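Local coordinates for acidocalcisomal pyrophosphatase (Trypanosoma brucei brucei, PDB 5C5V), which probably hydrolyses inorganic pyrophosphate to phosphate with the help of magnesium ions, at residues 150-161 against 232-243. Sequence-based numbering, arbitrary orientation.
Sequences NRYNFICEIPKW and QFKVGQVSAVKV
Strands 152-156 and 238-243 run antiparallel, with Y152–V241 and F154–S239 as hydrogen-bonded pairs and N153–A240 and I155–V238 as non-hydrogen-bonded ones. C156 extends the pairing into the type II beta turn from K234 to Q237: its N binds Q237 O at 2.9 Å and its O accepts G236 N. At the other end the N150 side-chain amide bonds the backbone of V243. N150 OD1 takes V243 N at 2.8 Å, and ND2 gives a nearly straight bond (169°) to V243 O, in the carbonyl plane. CG of N150 lies anti to the backbone N (chi1 -170°), which turns the amide toward V243. V243 CG2 meets the Y152 ring at CD2, 3.6 Å away. F154 CB packs on V241 CG1, while F154 CE2 reaches the F233 ring edge, 3.9 Å from F233 CD2. Beyond the strands, P159 CD touches V235 CG2, and Q232 donates NE2 to K160 O at 2.8 Å. I155 and V238 lie side by side on the other face. E157 and I158 form a classic beta bulge against Y198; the E157 side chain, bonded to I168 N, lies about 5 Å from a bound magnesium and the imidodiphosphate. Helix 316-336 packs on Y152 and V243; strand 224-227 touches F154, F233 and V241.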
loop_
_atom_site.group_PDB
_atom_site.type_symbol
_atom_site.label_atom_id
_atom_site.label_comp_id
_atom_site.label_asym_id
_atom_site.label_seq_id
_atom_site.Cartn_x
_atom_site.Cartn_y
_atom_site.Cartn_z
ATOM N N ASN A 150 -1.464 -20.766 1.124
ATOM C CA ASN A 150 -2.040 -20.130 2.302
ATOM C C ASN A 150 -3.190 -19.272 1.840
ATOM O O ASN A 150 -3.103 -18.051 1.834
ATOM C CB ASN A 150 -1.006 -19.289 3.057
ATOM C CG ASN A 150 -1.517 -18.794 4.434
ATOM O OD1 ASN A 150 -2.708 -18.870 4.746
ATOM N ND2 ASN A 150 -0.611 -18.260 5.235
ATOM N N ARG A 151 -4.267 -19.920 1.428
ATOM C CA ARG A 151 -5.409 -19.203 0.910
ATOM C C ARG A 151 -6.647 -19.939 1.396
ATOM O O ARG A 151 -6.975 -21.029 0.910
ATOM C CB ARG A 151 -5.362 -19.109 -0.619
ATOM C CG ARG A 151 -6.392 -18.144 -1.207
ATOM C CD ARG A 151 -6.261 -17.975 -2.746
ATOM N NE ARG A 151 -5.232 -16.990 -3.079
ATOM C CZ ARG A 151 -5.440 -15.680 -3.295
ATOM N NH1 ARG A 151 -6.665 -15.150 -3.247
ATOM N NH2 ARG A 151 -4.401 -14.902 -3.591
ATOM N N TYR A 152 -7.299 -19.348 2.391
ATOM C CA TYR A 152 -8.431 -19.942 3.073
ATOM C C TYR A 152 -9.696 -19.133 2.883
ATOM O O TYR A 152 -9.652 -17.920 2.837
ATOM C CB TYR A 152 -8.134 -20.060 4.570
ATOM C CG TYR A 152 -7.013 -21.006 4.917
ATOM C CD1 TYR A 152 -7.284 -22.337 5.230
ATOM C CD2 TYR A 152 -5.690 -20.583 4.925
ATOM C CE1 TYR A 152 -6.269 -23.219 5.554
ATOM C CE2 TYR A 152 -4.664 -21.453 5.250
ATOM C CZ TYR A 152 -4.957 -22.778 5.562
ATOM O OH TYR A 152 -3.955 -23.670 5.884
ATOM N N ASN A 153 -10.838 -19.790 2.810
ATOM C CA ASN A 153 -12.083 -19.046 2.801
ATOM C C ASN A 153 -12.507 -18.686 4.216
ATOM O O ASN A 153 -12.517 -19.531 5.113
ATOM C CB ASN A 153 -13.183 -19.822 2.092
ATOM C CG ASN A 153 -13.197 -19.552 0.609
ATOM O OD1 ASN A 153 -12.948 -18.427 0.181
ATOM N ND2 ASN A 153 -13.457 -20.581 -0.187
ATOM N N PHE A 154 -12.839 -17.413 4.392
ATOM C CA PHE A 154 -13.256 -16.869 5.671
ATOM C C PHE A 154 -14.696 -16.428 5.539
ATOM O O PHE A 154 -15.039 -15.662 4.637
ATOM C CB PHE A 154 -12.336 -15.698 6.080
ATOM C CG PHE A 154 -12.876 -14.817 7.200
ATOM C CD1 PHE A 154 -12.767 -15.202 8.526
ATOM C CD2 PHE A 154 -13.441 -13.581 6.924
ATOM C CE1 PHE A 154 -13.234 -14.365 9.570
ATOM C CE2 PHE A 154 -13.906 -12.740 7.958
ATOM C CZ PHE A 154 -13.808 -13.136 9.277
ATOM N N ILE A 155 -15.547 -16.934 6.415
ATOM C CA ILE A 155 -16.927 -16.485 6.442
ATOM C C ILE A 155 -17.090 -15.418 7.502
ATOM O O ILE A 155 -16.932 -15.697 8.693
ATOM C CB ILE A 155 -17.898 -17.636 6.728
ATOM C CG1 ILE A 155 -17.707 -18.748 5.693
ATOM C CG2 ILE A 155 -19.338 -17.121 6.751
ATOM C CD1 ILE A 155 -18.301 -20.072 6.110
ATOM N N CYS A 156 -17.385 -14.195 7.080
ATOM C CA CYS A 156 -17.596 -13.121 8.036
ATOM C C CYS A 156 -18.994 -13.190 8.645
ATOM O O CYS A 156 -19.995 -13.062 7.948
ATOM C CB CYS A 156 -17.385 -11.754 7.387
ATOM S SG CYS A 156 -17.643 -10.367 8.536
ATOM N N GLU A 157 -19.041 -13.388 9.955
ATOM C CA GLU A 157 -20.278 -13.361 10.729
ATOM C C GLU A 157 -20.496 -11.967 11.331
ATOM O O GLU A 157 -21.618 -11.453 11.364
ATOM C CB GLU A 157 -20.226 -14.418 11.834
ATOM C CG GLU A 157 -20.088 -15.839 11.291
ATOM C CD GLU A 157 -19.707 -16.884 12.338
ATOM O OE1 GLU A 157 -18.909 -16.574 13.259
ATOM O OE2 GLU A 157 -20.198 -18.035 12.217
ATOM N N ILE A 158 -19.414 -11.360 11.817
ATOM C CA ILE A 158 -19.503 -10.068 12.491
ATOM C C ILE A 158 -18.545 -9.029 11.922
ATOM O O ILE A 158 -17.341 -9.051 12.194
ATOM C CB ILE A 158 -19.247 -10.229 13.987
ATOM C CG1 ILE A 158 -20.258 -11.221 14.564
ATOM C CG2 ILE A 158 -19.319 -8.870 14.706
ATOM C CD1 ILE A 158 -20.043 -11.498 16.021
ATOM N N PRO A 159 -19.086 -8.098 11.146
ATOM C CA PRO A 159 -18.220 -7.133 10.488
ATOM C C PRO A 159 -17.501 -6.216 11.468
ATOM O O PRO A 159 -17.949 -5.974 12.588
ATOM C CB PRO A 159 -19.190 -6.335 9.611
ATOM C CG PRO A 159 -20.357 -7.253 9.419
ATOM C CD PRO A 159 -20.486 -7.922 10.748
ATOM N N LYS A 160 -16.356 -5.743 11.008
ATOM C CA LYS A 160 -15.578 -4.715 11.663
ATOM C C LYS A 160 -16.485 -3.580 12.169
ATOM O O LYS A 160 -17.370 -3.112 11.438
ATOM C CB LYS A 160 -14.544 -4.202 10.655
ATOM C CG LYS A 160 -13.394 -3.397 11.190
ATOM C CD LYS A 160 -12.523 -2.997 10.002
ATOM C CE LYS A 160 -11.264 -2.308 10.423
ATOM N NZ LYS A 160 -10.358 -3.294 10.996
ATOM N N TRP A 161 -16.286 -3.181 13.424
ATOM C CA TRP A 161 -16.985 -2.037 14.029
ATOM C C TRP A 161 -18.459 -2.279 14.342
ATOM O O TRP A 161 -19.220 -1.322 14.453
ATOM C CB TRP A 161 -16.890 -0.805 13.119
ATOM C CG TRP A 161 -15.496 -0.443 12.743
ATOM C CD1 TRP A 161 -14.404 -0.442 13.551
ATOM C CD2 TRP A 161 -15.043 -0.055 11.445
ATOM N NE1 TRP A 161 -13.290 -0.060 12.842
ATOM C CE2 TRP A 161 -13.658 0.181 11.542
ATOM C CE3 TRP A 161 -15.672 0.105 10.204
ATOM C CZ2 TRP A 161 -12.889 0.569 10.446
ATOM C CZ3 TRP A 161 -14.908 0.486 9.116
ATOM C CH2 TRP A 161 -13.531 0.721 9.248
ATOM N N GLN A 232 -13.959 -3.206 6.056
ATOM C CA GLN A 232 -15.112 -3.803 6.718
ATOM C C GLN A 232 -15.859 -4.713 5.746
ATOM O O GLN A 232 -16.175 -4.297 4.632
ATOM C CB GLN A 232 -16.056 -2.720 7.226
ATOM C CG GLN A 232 -17.263 -3.248 7.954
ATOM C CD GLN A 232 -18.373 -2.229 8.056
ATOM O OE1 GLN A 232 -18.856 -1.725 7.046
ATOM N NE2 GLN A 232 -18.779 -1.912 9.285
ATOM N N PHE A 233 -16.177 -5.926 6.174
ATOM C CA PHE A 233 -16.930 -6.863 5.338
ATOM C C PHE A 233 -18.421 -6.783 5.640
ATOM O O PHE A 233 -18.827 -6.210 6.661
ATOM C CB PHE A 233 -16.448 -8.293 5.549
ATOM C CG PHE A 233 -15.027 -8.535 5.111
ATOM C CD1 PHE A 233 -14.455 -7.784 4.097
ATOM C CD2 PHE A 233 -14.275 -9.533 5.689
ATOM C CE1 PHE A 233 -13.143 -8.016 3.686
ATOM C CE2 PHE A 233 -12.976 -9.768 5.280
ATOM C CZ PHE A 233 -12.416 -9.005 4.280
ATOM N N LYS A 234 -19.232 -7.322 4.735
ATOM C CA LYS A 234 -20.658 -7.501 4.976
ATOM C C LYS A 234 -20.918 -8.763 5.802
ATOM O O LYS A 234 -20.112 -9.696 5.800
ATOM C CB LYS A 234 -21.419 -7.588 3.648
ATOM C CG LYS A 234 -21.878 -6.264 3.083
ATOM C CD LYS A 234 -20.751 -5.255 3.012
ATOM C CE LYS A 234 -21.259 -3.887 2.495
ATOM N NZ LYS A 234 -20.237 -2.775 2.603
ATOM N N VAL A 235 -22.044 -8.805 6.503
ATOM C CA VAL A 235 -22.444 -10.024 7.201
ATOM C C VAL A 235 -22.630 -11.160 6.206
ATOM O O VAL A 235 -23.346 -11.012 5.214
ATOM C CB VAL A 235 -23.738 -9.842 8.000
ATOM C CG1 VAL A 235 -24.228 -11.203 8.525
ATOM C CG2 VAL A 235 -23.515 -8.866 9.147
ATOM N N GLY A 236 -21.955 -12.279 6.458
ATOM C CA GLY A 236 -22.066 -13.431 5.584
ATOM C C GLY A 236 -21.116 -13.410 4.396
ATOM O O GLY A 236 -21.031 -14.393 3.652
ATOM N N GLN A 237 -20.428 -12.286 4.193
ATOM C CA GLN A 237 -19.469 -12.167 3.097
ATOM C C GLN A 237 -18.325 -13.180 3.249
ATOM O O GLN A 237 -17.824 -13.402 4.348
ATOM C CB GLN A 237 -18.911 -10.737 3.020
ATOM C CG GLN A 237 -17.798 -10.575 1.993
ATOM C CD GLN A 237 -17.388 -9.126 1.774
ATOM O OE1 GLN A 237 -17.971 -8.194 2.348
ATOM N NE2 GLN A 237 -16.392 -8.924 0.919
ATOM N N VAL A 238 -17.936 -13.807 2.144
ATOM C CA VAL A 238 -16.875 -14.806 2.156
ATOM C C VAL A 238 -15.706 -14.307 1.330
ATOM O O VAL A 238 -15.888 -13.879 0.198
ATOM C CB VAL A 238 -17.364 -16.171 1.578
ATOM C CG1 VAL A 238 -16.259 -17.214 1.665
ATOM C CG2 VAL A 238 -18.632 -16.646 2.296
ATOM N N SER A 239 -14.496 -14.360 1.866
ATOM C CA SER A 239 -13.376 -13.886 1.073
ATOM C C SER A 239 -12.089 -14.594 1.431
ATOM O O SER A 239 -11.962 -15.181 2.500
ATOM C CB SER A 239 -13.209 -12.383 1.237
ATOM O OG SER A 239 -13.037 -12.066 2.609
ATOM N N ALA A 240 -11.142 -14.540 0.506
ATOM C CA ALA A 240 -9.911 -15.289 0.638
ATOM C C ALA A 240 -8.976 -14.607 1.616
ATOM O O ALA A 240 -8.733 -13.397 1.526
ATOM C CB ALA A 240 -9.244 -15.450 -0.727
ATOM N N VAL A 241 -8.466 -15.373 2.571
ATOM C CA VAL A 241 -7.567 -14.801 3.562
ATOM C C VAL A 241 -6.302 -15.619 3.703
ATOM O O VAL A 241 -6.233 -16.785 3.307
ATOM C CB VAL A 241 -8.222 -14.679 4.962
ATOM C CG1 VAL A 241 -9.507 -13.874 4.893
ATOM C CG2 VAL A 241 -8.440 -16.050 5.588
ATOM N N LYS A 242 -5.300 -14.971 4.275
ATOM C CA LYS A 242 -4.015 -15.569 4.588
ATOM C C LYS A 242 -3.883 -15.711 6.094
ATOM O O LYS A 242 -4.040 -14.745 6.823
ATOM C CB LYS A 242 -2.878 -14.712 4.031
ATOM C CG LYS A 242 -1.507 -15.175 4.455
ATOM C CD LYS A 242 -0.435 -14.681 3.504
ATOM C CE LYS A 242 0.182 -13.392 3.972
ATOM N NZ LYS A 242 1.357 -13.065 3.094
ATOM N N VAL A 243 -3.595 -16.919 6.554
ATOM C CA VAL A 243 -3.462 -17.201 7.975
ATOM C C VAL A 243 -2.083 -16.787 8.502
ATOM O O VAL A 243 -1.066 -17.125 7.898
ATOM C CB VAL A 243 -3.694 -18.700 8.243
ATOM C CG1 VAL A 243 -3.110 -19.116 9.589
ATOM C CG2 VAL A 243 -5.176 -19.037 8.121
#